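Local coordinates for 6b protein (Agrobacterium vitis, PDB 3AQ2), which probably disturbs plant cell proliferation by acting on host factors, including microRNA machinery, and has an ADP-ribosylation fold resembling that of bacterial toxins, at residues A[7-12]-A[32-37]; A[13-18]-A[198-203]; A[63-68]-A[136-141]; A[96-101]-A[156-161]. One frame throughout, in Å; residues are numbered along the deposited sequence.

Interaction 1: A[7-12]-A[32-37]; sequences PTWQVR and TDFRST
Trp9 and Phe34 form a T-shaped aromatic pair that fastens the loop leading into strand 12-13 onto helix 20-38 of the ADP-ribosylation fold. The evidence is geometric: Phe34 presents its edge to the indole face, the five-membered ring of Trp9 and the Phe34 ring stand at 80°, and their centroids are 4.9 Å apart. Phe34 CD1 comes to 3.6 Å from Trp9 CE2. Phe34 CB adds a CH-pi contact over the six-membered ring, 4.1 Å from its centroid. With CG of Trp9 turned anti to its own N (chi1 176°), the indole reaches across to the helix backbone, where CZ3 lies 3.4 Å from Phe34 N.

The opposite indole face carries the Arg12 guanidinium, whose chain bends at chi2 and whose NH1 donates to Gln10 O. Thus the indole lies between a cationic plane and a phenyl edge. Arg12 NH2 makes a salt bridge to Asp33 OD2 at 3.3 Å, arriving on the anti side and somewhat out of the carboxylate plane, while Asp33 OD1 is bonded to Gln29. The guanidinium and carboxylate planes are 65° apart. A water reinforces this link, accepting from Arg12 NE at 2.9 Å and donating to Asp33 OD2 at 2.8 Å.

Interaction 2: A[13-18]-A[198-203]; sequences DLRRIL and VALGSC
Leu200 has CG between its backbone N and carbonyl carbon (chi1 70°), which sets its two methyls against Asp13 and Arg15; Arg15 in turn bends at chi3 (-71°) to lay its guanidinium over CD1. Asp13 and Leu200 form a parallel bridge between strands 12-13 and 199-202 at the edge of the mixed four-stranded sheet, and Arg15 follows where the chain leaves through an Asx turn and a type I turn.

Leu200 CD1 lies 3.5 Å from Arg15 NE, over one guanidinium face, and CD2 is 3.7 Å from Asp13 CA. The rotation of the guanidinium is fixed by a side-on grip on the Asp13 carboxylate, which is tilted from the guanidinium plane: NE donates to OD1 and NH2 to OD2, both on syn sides. Asp13 OD1 also accepts from Arg15 N, from the other face of the carboxylate, closing the Asx turn. Gln76 takes a further bond from Arg15 NH1.

Leu14 N donates to Leu200 O at 2.8 Å, continuing the parallel pairing that Arg12 begins with Val198 and Leu200. Toward helix 20-38, Leu14 CD1 meets Ala199 CB. Leu18 CD2 rests 3.6 Å from Ser202 CB, and a water accepts from Ser202 N at 2.8 Å and lies 2.8 Å from Leu14 O, to which it probably donates.

Interaction 3: A[63-68]-A[136-141]; sequences QRLTYV and AILMSQ
Thr66 and Ile137 form an antiparallel hydrogen-bonded pair, with Thr66 N to Ile137 O at 2.9 Å and Ile137 N to Thr66 O at 2.8 Å, followed by the non-hydrogen-bonded pair Tyr67 and Ala136. Both bonds are nearly straight, at 166° and 175°.

On the face bearing Thr66 and Ile137, Thr66 OG1 lies between its backbone N and carbonyl carbon (chi1 54°), which places it 3.2 Å from Met139 CG. The methionine crosses the threonine at about a right angle and bends at chi3, bringing CE to 3.6 Å from Thr66 CG2. Val68 CG2 also meets Ile137 CD1. Across the sheet, Tyr67 CE2 is 3.8 Å from Ala136 CB, and both side chains pack on Leu27 of helix 20-38.

Beyond the strand pairing, Leu65 CD2 approaches Leu138 CG at 4.0 Å, while Leu138 CD2 reaches the Gln63 backbone. A water bridges the two segments where the strand pairing ends: it donates to Arg64 O, accepts from Met139 N at 3.0 Å, and is also bonded to Thr66 OG1. The arrangement is that of antiparallel strands at the edge of the mixed sheet, 66-70 beside 133-137, with one face covered by helix 20-38.

Interaction 4: A[96-101]-A[156-161]; sequences TAMPPW and YGWYAR
Thr96 lies over one face of the Trp158 indole, its CB 3.5 Å from the centroid of the six-membered ring and 6° off the ring normal, a close CH-pi contact. The two side chains run side by side, as expected for the antiparallel non-hydrogen-bonded pair they form. Next to it, Met98 SD is 4.0 Å from Trp158 CZ2, an oblique Met-aromatic contact. Met98 CG crosses to Tyr156 CB at 3.6 Å, and Pro99 CD meets Tyr156 CE2 at 4.0 Å, so the tyrosine follows the chain as it leaves strand 93-96.

Hydrogen bonds fix the threonine. Gly157 O accepts from two donors, Ala97 N at 2.9 Å and Thr96 OG1 at 3.0 Å. The hydroxyl is directed there by its anti placement relative to Thr96 N (chi1 -178°), and it also accepts from Met98 N at 3.1 Å in an ST turn.

Farther out, Ile111, Leu112 and Ser115 of helix 105-115 pack on Trp158, and Arg147 makes a cation-pi contact with its ring. Tyr69 donates its hydroxyl to Met98 O, tying the turn to strand 66-70. The Thr96 hydroxyl therefore works as both donor and acceptor: its proton is spent on Gly157 O and its oxygen receives the N-H of Met98, which satisfies this buried group while fixing its rotation above the indole.

Interactions 1, 2 and 3 share the mixed sheet and helix 20-38, whereas interaction 4 lies in the three-stranded antiparallel sheet. Centres of interactions 3 and 4 are about 8 Å apart, and Tyr67 N probably bonds Thr96 O, joining the two sheets. Interaction 2 touches interaction 3 through Ala199 and Ala136, where Val198 and Ala199 make a classic beta bulge, and interaction 1 through Arg12 and Leu200. Interactions 1 and 4 do not touch, their nearest atoms being about 11 Å apart. Along the chain, segments from near both ends pair side by side in interaction 2, closing a loop that contains interactions 3 and 4.

Interaction 1: A[7-12]-A[32-37]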
loop_
_atom_site.group_PDB
_atom_site.type_symbol
_atom_site.label_atom_id
_atom_site.label_comp_id
_atom_site.label_asym_id
_atom_site.label_seq_id
_atom_site.Cartn_x
_atom_site.Cartn_y
_atom_site.Cartn_z
ATOM N N PRO A 7 -9.426 -7.829 12.026
ATOM C CA PRO A 7 -8.604 -8.057 13.232
ATOM C C PRO A 7 -8.094 -9.490 13.421
ATOM O O PRO A 7 -7.136 -9.694 14.177
ATOM C CB PRO A 7 -9.541 -7.661 14.379
ATOM C CG PRO A 7 -10.465 -6.658 13.758
ATOM C CD PRO A 7 -10.717 -7.200 12.380
ATOM N N THR A 8 -8.692 -10.472 12.744
ATOM C CA THR A 8 -8.167 -11.848 12.796
ATOM C C THR A 8 -6.845 -12.007 12.041
ATOM O O THR A 8 -6.110 -12.988 12.249
ATOM C CB THR A 8 -9.162 -12.901 12.253
ATOM O OG1 THR A 8 -9.332 -12.749 10.839
ATOM C CG2 THR A 8 -10.500 -12.812 12.964
ATOM N N TRP A 9 -6.568 -11.064 11.145
ATOM C CA TRP A 9 -5.371 -11.131 10.317
ATOM C C TRP A 9 -4.154 -10.580 11.043
ATOM O O TRP A 9 -4.150 -9.418 11.464
ATOM C CB TRP A 9 -5.586 -10.354 9.014
ATOM C CG TRP A 9 -4.355 -10.314 8.159
ATOM C CD1 TRP A 9 -3.539 -9.239 7.941
ATOM C CD2 TRP A 9 -3.807 -11.397 7.402
ATOM N NE1 TRP A 9 -2.506 -9.595 7.103
ATOM C CE2 TRP A 9 -2.649 -10.910 6.753
ATOM C CE3 TRP A 9 -4.180 -12.735 7.211
ATOM C CZ2 TRP A 9 -1.857 -11.716 5.918
ATOM C CZ3 TRP A 9 -3.397 -13.540 6.383
ATOM C CH2 TRP A 9 -2.246 -13.020 5.740
ATOM N N GLN A 10 -3.129 -11.419 11.172
ATOM C CA GLN A 10 -1.848 -11.002 11.723
ATOM C C GLN A 10 -0.967 -10.567 10.551
ATOM O O GLN A 10 -0.650 -11.382 9.680
ATOM C CB GLN A 10 -1.208 -12.159 12.506
ATOM C CG GLN A 10 -2.090 -12.699 13.645
ATOM C CD GLN A 10 -1.497 -13.898 14.394
ATOM O OE1 GLN A 10 -0.338 -14.278 14.186
ATOM N NE2 GLN A 10 -2.297 -14.491 15.275
ATOM N N VAL A 11 -0.606 -9.284 10.511
ATOM C CA VAL A 11 0.281 -8.779 9.447
ATOM C C VAL A 11 1.531 -9.662 9.341
ATOM O O VAL A 11 2.086 -10.093 10.367
ATOM C CB VAL A 11 0.670 -7.292 9.674
ATOM C CG1 VAL A 11 1.619 -7.135 10.879
ATOM C CG2 VAL A 11 1.279 -6.695 8.416
ATOM N N ARG A 12 1.951 -9.952 8.111
ATOM C CA ARG A 12 3.163 -10.749 7.915
ATOM C C ARG A 12 4.345 -9.791 7.960
ATOM O O ARG A 12 4.509 -8.950 7.068
ATOM C CB ARG A 12 3.167 -11.495 6.579
ATOM C CG ARG A 12 2.160 -12.643 6.353
ATOM C CD ARG A 12 1.378 -13.118 7.547
ATOM N NE ARG A 12 0.614 -14.318 7.190
ATOM C CZ ARG A 12 -0.493 -14.719 7.812
ATOM N NH1 ARG A 12 -0.991 -14.022 8.832
ATOM N NH2 ARG A 12 -1.114 -15.822 7.401
ATOM N N THR A 32 -2.428 -14.993 -0.583
ATOM C CA THR A 32 -3.345 -16.133 -0.615
ATOM C C THR A 32 -4.024 -16.346 0.745
ATOM O O THR A 32 -5.239 -16.586 0.794
ATOM C CB THR A 32 -2.637 -17.430 -1.068
ATOM O OG1 THR A 32 -2.082 -17.229 -2.376
ATOM C CG2 THR A 32 -3.621 -18.600 -1.113
ATOM N N ASP A 33 -3.245 -16.257 1.827
ATOM C CA ASP A 33 -3.765 -16.480 3.194
ATOM C C ASP A 33 -4.762 -15.401 3.602
ATOM O O ASP A 33 -5.744 -15.675 4.304
ATOM C CB ASP A 33 -2.638 -16.514 4.226
ATOM C CG ASP A 33 -1.765 -17.762 4.121
ATOM O OD1 ASP A 33 -2.106 -18.712 3.373
ATOM O OD2 ASP A 33 -0.726 -17.787 4.807
ATOM N N PHE A 34 -4.481 -14.171 3.180
ATOM C CA PHE A 34 -5.369 -13.029 3.404
ATOM C C PHE A 34 -6.723 -13.250 2.710
ATOM O O PHE A 34 -7.779 -13.162 3.342
ATOM C CB PHE A 34 -4.674 -11.769 2.875
ATOM C CG PHE A 34 -5.375 -10.485 3.206
ATOM C CD1 PHE A 34 -5.003 -9.754 4.328
ATOM C CD2 PHE A 34 -6.366 -9.977 2.378
ATOM C CE1 PHE A 34 -5.616 -8.544 4.626
ATOM C CE2 PHE A 34 -7.001 -8.766 2.671
ATOM C CZ PHE A 34 -6.624 -8.045 3.808
ATOM N N ARG A 35 -6.678 -13.565 1.412
ATOM C CA ARG A 35 -7.876 -13.836 0.618
ATOM C C ARG A 35 -8.663 -15.021 1.176
ATOM O O ARG A 35 -9.897 -14.964 1.262
ATOM C CB ARG A 35 -7.512 -14.071 -0.863
ATOM C CG ARG A 35 -8.606 -14.781 -1.694
ATOM C CD ARG A 35 -9.744 -13.844 -2.123
ATOM N NE ARG A 35 -11.057 -14.496 -2.162
ATOM C CZ ARG A 35 -11.485 -15.322 -3.116
ATOM N NH1 ARG A 35 -10.709 -15.637 -4.150
ATOM N NH2 ARG A 35 -12.703 -15.846 -3.033
ATOM N N SER A 36 -7.950 -16.077 1.565
ATOM C CA SER A 36 -8.580 -17.309 2.043
ATOM C C SER A 36 -9.419 -17.065 3.297
ATOM O O SER A 36 -10.527 -17.599 3.427
ATOM C CB SER A 36 -7.533 -18.397 2.312
ATOM O OG SER A 36 -6.902 -18.817 1.108
ATOM N N THR A 37 -8.896 -16.238 4.199
ATOM C CA THR A 37 -9.518 -16.037 5.503
ATOM C C THR A 37 -10.529 -14.900 5.525
ATOM O O THR A 37 -11.422 -14.892 6.375
ATOM C CB THR A 37 -8.477 -15.767 6.604
ATOM O OG1 THR A 37 -7.736 -14.582 6.283
ATOM C CG2 THR A 37 -7.521 -16.956 6.762
HETATM O O HOH W 1 -7.443 -13.665 8.837
HETATM O O HOH W 2 1.417 -16.010 4.971
#

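Interaction 2: A[13-18]-A[198-203]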
loop_
_atom_site.group_PDB
_atom_site.type_symbol
_atom_site.label_atom_id
_atom_site.label_comp_id
_atom_site.label_asym_id
_atom_site.label_seq_id
_atom_site.Cartn_x
_atom_site.Cartn_y
_atom_site.Cartn_z
ATOM N N ASP A 13 5.158 -9.907 9.010
ATOM C CA ASP A 13 6.341 -9.064 9.121
ATOM C C ASP A 13 7.501 -9.755 8.409
ATOM O O ASP A 13 8.084 -10.716 8.932
ATOM C CB ASP A 13 6.672 -8.792 10.588
ATOM C CG ASP A 13 7.837 -7.823 10.771
ATOM O OD1 ASP A 13 8.470 -7.404 9.777
ATOM O OD2 ASP A 13 8.128 -7.488 11.948
ATOM N N LEU A 14 7.804 -9.280 7.199
ATOM C CA LEU A 14 8.803 -9.918 6.348
ATOM C C LEU A 14 10.127 -9.144 6.340
ATOM O O LEU A 14 10.969 -9.360 5.463
ATOM C CB LEU A 14 8.270 -10.078 4.913
ATOM C CG LEU A 14 6.933 -10.818 4.816
ATOM C CD1 LEU A 14 6.449 -10.889 3.359
ATOM C CD2 LEU A 14 7.031 -12.210 5.444
ATOM N N ARG A 15 10.322 -8.265 7.330
ATOM C CA ARG A 15 11.528 -7.418 7.361
ATOM C C ARG A 15 12.851 -8.184 7.470
ATOM O O ARG A 15 13.898 -7.637 7.127
ATOM C CB ARG A 15 11.443 -6.360 8.468
ATOM C CG ARG A 15 10.472 -5.236 8.168
ATOM C CD ARG A 15 10.387 -4.273 9.336
ATOM N NE ARG A 15 9.691 -4.874 10.470
ATOM C CZ ARG A 15 9.518 -4.278 11.648
ATOM N NH1 ARG A 15 10.005 -3.061 11.857
ATOM N NH2 ARG A 15 8.869 -4.903 12.620
ATOM N N ARG A 16 12.803 -9.424 7.953
ATOM C CA ARG A 16 14.012 -10.256 8.065
ATOM C C ARG A 16 14.102 -11.267 6.932
ATOM O O ARG A 16 14.960 -12.154 6.947
ATOM C CB ARG A 16 14.090 -10.921 9.442
ATOM C CG ARG A 16 14.037 -9.894 10.548
ATOM C CD ARG A 16 14.583 -10.379 11.872
ATOM N NE ARG A 16 14.615 -9.269 12.827
ATOM C CZ ARG A 16 15.564 -8.331 12.874
ATOM N NH1 ARG A 16 16.591 -8.357 12.032
ATOM N NH2 ARG A 16 15.490 -7.362 13.778
ATOM N N ILE A 17 13.222 -11.113 5.939
ATOM C CA ILE A 17 13.305 -11.910 4.718
ATOM C C ILE A 17 13.886 -11.004 3.633
ATOM O O ILE A 17 13.172 -10.177 3.034
ATOM C CB ILE A 17 11.931 -12.492 4.273
ATOM C CG1 ILE A 17 11.268 -13.301 5.396
ATOM C CG2 ILE A 17 12.110 -13.378 3.041
ATOM C CD1 ILE A 17 12.059 -14.483 5.869
ATOM N N LEU A 18 15.185 -11.165 3.392
ATOM C CA LEU A 18 15.938 -10.169 2.632
ATOM C C LEU A 18 16.427 -10.651 1.274
ATOM O O LEU A 18 16.946 -9.864 0.482
ATOM C CB LEU A 18 17.088 -9.596 3.475
ATOM C CG LEU A 18 16.640 -8.800 4.712
ATOM C CD1 LEU A 18 17.835 -8.422 5.555
ATOM C CD2 LEU A 18 15.818 -7.564 4.333
ATOM N N VAL A 198 -1.368 -6.310 4.386
ATOM C CA VAL A 198 -1.100 -7.730 4.177
ATOM C C VAL A 198 0.257 -8.104 4.780
ATOM O O VAL A 198 0.365 -9.062 5.559
ATOM C CB VAL A 198 -1.152 -8.111 2.688
ATOM C CG1 VAL A 198 -0.811 -9.601 2.505
ATOM C CG2 VAL A 198 -2.534 -7.784 2.116
ATOM N N ALA A 199 1.276 -7.333 4.424
ATOM C CA ALA A 199 2.639 -7.603 4.870
ATOM C C ALA A 199 3.450 -6.315 4.916
ATOM O O ALA A 199 3.074 -5.309 4.305
ATOM C CB ALA A 199 3.309 -8.610 3.934
ATOM N N LEU A 200 4.568 -6.352 5.638
ATOM C CA LEU A 200 5.555 -5.267 5.569
ATOM C C LEU A 200 6.935 -5.883 5.356
ATOM O O LEU A 200 7.159 -7.057 5.669
ATOM C CB LEU A 200 5.533 -4.381 6.824
ATOM C CG LEU A 200 6.034 -4.951 8.162
ATOM C CD1 LEU A 200 6.624 -3.845 9.033
ATOM C CD2 LEU A 200 4.912 -5.680 8.929
ATOM N N GLY A 201 7.854 -5.102 4.797
ATOM C CA GLY A 201 9.184 -5.642 4.554
ATOM C C GLY A 201 10.171 -4.551 4.229
ATOM O O GLY A 201 9.849 -3.358 4.304
ATOM N N SER A 202 11.383 -4.989 3.902
ATOM C CA SER A 202 12.484 -4.103 3.533
ATOM C C SER A 202 12.709 -4.094 2.018
ATOM O O SER A 202 12.432 -5.089 1.337
ATOM C CB SER A 202 13.756 -4.579 4.230
ATOM O OG SER A 202 14.879 -3.827 3.792
ATOM N N CYS A 203 13.227 -2.968 1.506
ATOM C CA CYS A 203 13.637 -2.838 0.110
ATOM C C CYS A 203 15.137 -3.075 -0.072
ATOM O O CYS A 203 15.643 -3.034 -1.190
ATOM C CB CYS A 203 13.265 -1.455 -0.446
ATOM S SG CYS A 203 11.490 -1.189 -0.409
HETATM O O HOH W 3 11.694 -7.702 3.278
#

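Interaction 3: A[63-68]-A[136-141]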
loop_
_atom_site.group_PDB
_atom_site.type_symbol
_atom_site.label_atom_id
_atom_site.label_comp_id
_atom_site.label_asym_id
_atom_site.label_seq_id
_atom_site.Cartn_x
_atom_site.Cartn_y
_atom_site.Cartn_z
ATOM N N GLN A 63 -7.002 -9.567 -6.583
ATOM C CA GLN A 63 -6.030 -8.872 -7.404
ATOM C C GLN A 63 -4.675 -9.073 -6.765
ATOM O O GLN A 63 -4.589 -9.597 -5.657
ATOM C CB GLN A 63 -6.371 -7.381 -7.542
ATOM C CG GLN A 63 -6.264 -6.575 -6.248
ATOM C CD GLN A 63 -6.672 -5.119 -6.415
ATOM O OE1 GLN A 63 -7.508 -4.609 -5.655
ATOM N NE2 GLN A 63 -6.094 -4.443 -7.409
ATOM N N ARG A 64 -3.627 -8.686 -7.480
ATOM C CA ARG A 64 -2.271 -8.812 -6.970
ATOM C C ARG A 64 -2.018 -7.744 -5.914
ATOM O O ARG A 64 -2.708 -6.721 -5.867
ATOM C CB ARG A 64 -1.259 -8.683 -8.110
ATOM C CG ARG A 64 -1.402 -9.772 -9.152
ATOM C CD ARG A 64 -0.435 -9.582 -10.306
ATOM N NE ARG A 64 -0.680 -8.329 -11.017
ATOM C CZ ARG A 64 -0.047 -7.960 -12.127
ATOM N NH1 ARG A 64 0.870 -8.752 -12.674
ATOM N NH2 ARG A 64 -0.340 -6.800 -12.692
ATOM N N LEU A 65 -1.016 -7.990 -5.080
ATOM C CA LEU A 65 -0.553 -6.988 -4.136
ATOM C C LEU A 65 -0.005 -5.762 -4.854
ATOM O O LEU A 65 0.585 -5.865 -5.946
ATOM C CB LEU A 65 0.549 -7.570 -3.250
ATOM C CG LEU A 65 0.181 -8.746 -2.343
ATOM C CD1 LEU A 65 1.437 -9.275 -1.670
ATOM C CD2 LEU A 65 -0.862 -8.336 -1.291
ATOM N N THR A 66 -0.198 -4.606 -4.235
ATOM C CA THR A 66 0.544 -3.393 -4.611
ATOM C C THR A 66 1.281 -2.868 -3.383
ATOM O O THR A 66 1.042 -3.335 -2.254
ATOM C CB THR A 66 -0.352 -2.313 -5.256
ATOM O OG1 THR A 66 -1.456 -2.016 -4.392
ATOM C CG2 THR A 66 -0.883 -2.805 -6.622
ATOM N N TYR A 67 2.157 -1.896 -3.600
ATOM C CA TYR A 67 3.140 -1.506 -2.585
ATOM C C TYR A 67 3.078 -0.027 -2.270
ATOM O O TYR A 67 3.002 0.808 -3.180
ATOM C CB TYR A 67 4.554 -1.934 -3.034
ATOM C CG TYR A 67 4.585 -3.422 -3.315
ATOM C CD1 TYR A 67 4.362 -3.925 -4.597
ATOM C CD2 TYR A 67 4.782 -4.329 -2.277
ATOM C CE1 TYR A 67 4.350 -5.306 -4.832
ATOM C CE2 TYR A 67 4.772 -5.701 -2.503
ATOM C CZ TYR A 67 4.553 -6.180 -3.773
ATOM O OH TYR A 67 4.559 -7.543 -3.998
ATOM N N VAL A 68 3.087 0.286 -0.978
ATOM C CA VAL A 68 3.202 1.672 -0.520
ATOM C C VAL A 68 4.558 1.762 0.176
ATOM O O VAL A 68 4.786 1.128 1.200
ATOM C CB VAL A 68 2.047 2.103 0.423
ATOM C CG1 VAL A 68 2.290 3.504 0.956
ATOM C CG2 VAL A 68 0.706 2.039 -0.322
ATOM N N ALA A 136 2.784 -3.894 1.918
ATOM C CA ALA A 136 2.102 -4.591 0.832
ATOM C C ALA A 136 0.609 -4.621 1.133
ATOM O O ALA A 136 0.188 -5.037 2.223
ATOM C CB ALA A 136 2.675 -5.999 0.670
ATOM N N ILE A 137 -0.193 -4.170 0.167
ATOM C CA ILE A 137 -1.629 -4.048 0.369
ATOM C C ILE A 137 -2.429 -4.626 -0.781
ATOM O O ILE A 137 -1.907 -4.804 -1.892
ATOM C CB ILE A 137 -2.068 -2.563 0.536
ATOM C CG1 ILE A 137 -1.732 -1.741 -0.729
ATOM C CG2 ILE A 137 -1.493 -1.956 1.842
ATOM C CD1 ILE A 137 -2.471 -0.391 -0.772
ATOM N N LEU A 138 -3.686 -4.940 -0.489
ATOM C CA LEU A 138 -4.699 -5.104 -1.518
ATOM C C LEU A 138 -5.509 -3.813 -1.519
ATOM O O LEU A 138 -5.908 -3.307 -0.459
ATOM C CB LEU A 138 -5.573 -6.319 -1.217
ATOM C CG LEU A 138 -4.799 -7.622 -1.437
ATOM C CD1 LEU A 138 -5.469 -8.767 -0.705
ATOM C CD2 LEU A 138 -4.656 -7.948 -2.928
ATOM N N MET A 139 -5.696 -3.245 -2.708
ATOM C CA MET A 139 -6.320 -1.927 -2.825
ATOM C C MET A 139 -7.846 -1.995 -2.765
ATOM O O MET A 139 -8.469 -2.951 -3.251
ATOM C CB MET A 139 -5.902 -1.266 -4.139
ATOM C CG MET A 139 -4.441 -0.861 -4.136
ATOM S SD MET A 139 -3.923 -0.188 -5.725
ATOM C CE MET A 139 -4.300 -1.576 -6.793
ATOM N N SER A 140 -8.425 -0.966 -2.149
ATOM C CA SER A 140 -9.868 -0.788 -2.107
ATOM C C SER A 140 -10.386 -0.198 -3.423
ATOM O O SER A 140 -9.605 0.145 -4.315
ATOM C CB SER A 140 -10.226 0.157 -0.967
ATOM O OG SER A 140 -9.865 1.476 -1.330
ATOM N N GLN A 141 -11.701 -0.045 -3.529
ATOM C CA GLN A 141 -12.284 0.497 -4.753
ATOM C C GLN A 141 -11.973 1.993 -4.903
ATOM O O GLN A 141 -12.190 2.568 -5.971
ATOM C CB GLN A 141 -13.791 0.216 -4.840
ATOM C CG GLN A 141 -14.696 1.273 -4.190
ATOM C CD GLN A 141 -14.829 1.149 -2.665
ATOM O OE1 GLN A 141 -13.940 0.653 -1.970
ATOM N NE2 GLN A 141 -15.949 1.636 -2.148
HETATM O O HOH W 4 -3.664 -4.257 -4.647
#

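Interaction 4: A[96-101]-A[156-161]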
loop_
_atom_site.group_PDB
_atom_site.type_symbol
_atom_site.label_atom_id
_atom_site.label_comp_id
_atom_site.label_asym_id
_atom_site.label_seq_id
_atom_site.Cartn_x
_atom_site.Cartn_y
_atom_site.Cartn_z
ATOM N N THR A 96 1.978 1.308 -5.946
ATOM C CA THR A 96 2.398 0.823 -7.259
ATOM C C THR A 96 2.491 -0.692 -7.310
ATOM O O THR A 96 2.755 -1.334 -6.293
ATOM C CB THR A 96 3.758 1.455 -7.694
ATOM O OG1 THR A 96 4.105 0.993 -9.017
ATOM C CG2 THR A 96 4.900 1.127 -6.695
ATOM N N ALA A 97 2.289 -1.239 -8.505
ATOM C CA ALA A 97 2.523 -2.647 -8.768
ATOM C C ALA A 97 4.029 -2.975 -8.837
ATOM O O ALA A 97 4.394 -4.156 -8.780
ATOM C CB ALA A 97 1.805 -3.081 -10.063
ATOM N N MET A 98 4.889 -1.960 -8.968
ATOM C CA MET A 98 6.350 -2.207 -9.024
ATOM C C MET A 98 6.767 -2.801 -7.692
ATOM O O MET A 98 6.612 -2.137 -6.667
ATOM C CB MET A 98 7.128 -0.913 -9.221
ATOM C CG MET A 98 6.959 -0.277 -10.568
ATOM S SD MET A 98 8.189 1.041 -10.673
ATOM C CE MET A 98 8.071 1.454 -12.410
ATOM N N PRO A 99 7.267 -4.053 -7.695
ATOM C CA PRO A 99 7.612 -4.698 -6.433
ATOM C C PRO A 99 8.931 -4.162 -5.860
ATOM O O PRO A 99 9.702 -3.505 -6.573
ATOM C CB PRO A 99 7.736 -6.172 -6.819
ATOM C CG PRO A 99 8.222 -6.140 -8.223
ATOM C CD PRO A 99 7.528 -4.944 -8.843
ATOM N N PRO A 100 9.187 -4.427 -4.571
ATOM C CA PRO A 100 10.363 -3.843 -3.909
ATOM C C PRO A 100 11.731 -4.199 -4.510
ATOM O O PRO A 100 12.712 -3.512 -4.224
ATOM C CB PRO A 100 10.246 -4.361 -2.459
ATOM C CG PRO A 100 8.829 -4.775 -2.301
ATOM C CD PRO A 100 8.352 -5.215 -3.641
ATOM N N TRP A 101 11.797 -5.252 -5.330
ATOM C CA TRP A 101 13.056 -5.670 -5.963
ATOM C C TRP A 101 13.204 -5.197 -7.407
ATOM O O TRP A 101 14.195 -5.534 -8.059
ATOM C CB TRP A 101 13.192 -7.201 -5.932
ATOM C CG TRP A 101 12.002 -7.906 -6.547
ATOM C CD1 TRP A 101 11.802 -8.208 -7.874
ATOM C CD2 TRP A 101 10.844 -8.374 -5.849
ATOM N NE1 TRP A 101 10.585 -8.837 -8.036
ATOM C CE2 TRP A 101 9.979 -8.949 -6.809
ATOM C CE3 TRP A 101 10.460 -8.377 -4.499
ATOM C CZ2 TRP A 101 8.745 -9.514 -6.461
ATOM C CZ3 TRP A 101 9.211 -8.926 -4.156
ATOM C CH2 TRP A 101 8.385 -9.501 -5.134
ATOM N N TYR A 156 3.756 -1.720 -15.337
ATOM C CA TYR A 156 3.452 -1.639 -13.900
ATOM C C TYR A 156 2.518 -0.476 -13.616
ATOM O O TYR A 156 2.836 0.675 -13.933
ATOM C CB TYR A 156 4.741 -1.480 -13.080
ATOM C CG TYR A 156 5.650 -2.672 -13.245
ATOM C CD1 TYR A 156 6.632 -2.686 -14.226
ATOM C CD2 TYR A 156 5.474 -3.811 -12.460
ATOM C CE1 TYR A 156 7.446 -3.802 -14.411
ATOM C CE2 TYR A 156 6.285 -4.930 -12.631
ATOM C CZ TYR A 156 7.265 -4.912 -13.605
ATOM O OH TYR A 156 8.060 -6.021 -13.787
ATOM N N GLY A 157 1.370 -0.770 -13.013
ATOM C CA GLY A 157 0.407 0.278 -12.700
ATOM C C GLY A 157 0.825 1.110 -11.496
ATOM O O GLY A 157 1.529 0.623 -10.599
ATOM N N TRP A 158 0.416 2.376 -11.517
ATOM C CA TRP A 158 0.457 3.291 -10.379
ATOM C C TRP A 158 -0.975 3.684 -10.043
ATOM O O TRP A 158 -1.799 3.891 -10.950
ATOM C CB TRP A 158 1.263 4.547 -10.737
ATOM C CG TRP A 158 2.720 4.252 -10.731
ATOM C CD1 TRP A 158 3.444 3.616 -11.715
ATOM C CD2 TRP A 158 3.628 4.489 -9.652
ATOM N NE1 TRP A 158 4.754 3.473 -11.312
ATOM C CE2 TRP A 158 4.891 4.006 -10.055
ATOM C CE3 TRP A 158 3.497 5.077 -8.389
ATOM C CZ2 TRP A 158 6.029 4.090 -9.229
ATOM C CZ3 TRP A 158 4.630 5.174 -7.567
ATOM C CH2 TRP A 158 5.876 4.673 -7.994
ATOM N N TYR A 159 -1.257 3.766 -8.745
ATOM C CA TYR A 159 -2.629 3.941 -8.252
ATOM C C TYR A 159 -2.648 4.994 -7.178
ATOM O O TYR A 159 -1.676 5.153 -6.447
ATOM C CB TYR A 159 -3.173 2.634 -7.663
ATOM C CG TYR A 159 -3.151 1.475 -8.637
ATOM C CD1 TYR A 159 -1.991 0.727 -8.824
ATOM C CD2 TYR A 159 -4.291 1.126 -9.353
ATOM C CE1 TYR A 159 -1.952 -0.341 -9.722
ATOM C CE2 TYR A 159 -4.267 0.050 -10.260
ATOM C CZ TYR A 159 -3.097 -0.669 -10.427
ATOM O OH TYR A 159 -3.078 -1.725 -11.315
ATOM N N ALA A 160 -3.766 5.702 -7.062
ATOM C CA ALA A 160 -3.899 6.675 -5.989
ATOM C C ALA A 160 -5.266 6.591 -5.345
ATOM O O ALA A 160 -6.278 6.500 -6.055
ATOM C CB ALA A 160 -3.669 8.068 -6.523
ATOM N N ARG A 161 -5.268 6.596 -4.009
ATOM C CA ARG A 161 -6.473 6.788 -3.203
ATOM C C ARG A 161 -6.533 8.260 -2.828
ATOM O O ARG A 161 -5.616 8.784 -2.170
ATOM C CB ARG A 161 -6.399 5.935 -1.935
ATOM C CG ARG A 161 -7.634 6.009 -1.054
ATOM C CD ARG A 161 -7.376 5.232 0.249
ATOM N NE ARG A 161 -8.558 5.201 1.111
ATOM C CZ ARG A 161 -8.940 6.219 1.890
ATOM N NH1 ARG A 161 -8.237 7.352 1.902
ATOM N NH2 ARG A 161 -10.024 6.108 2.655
#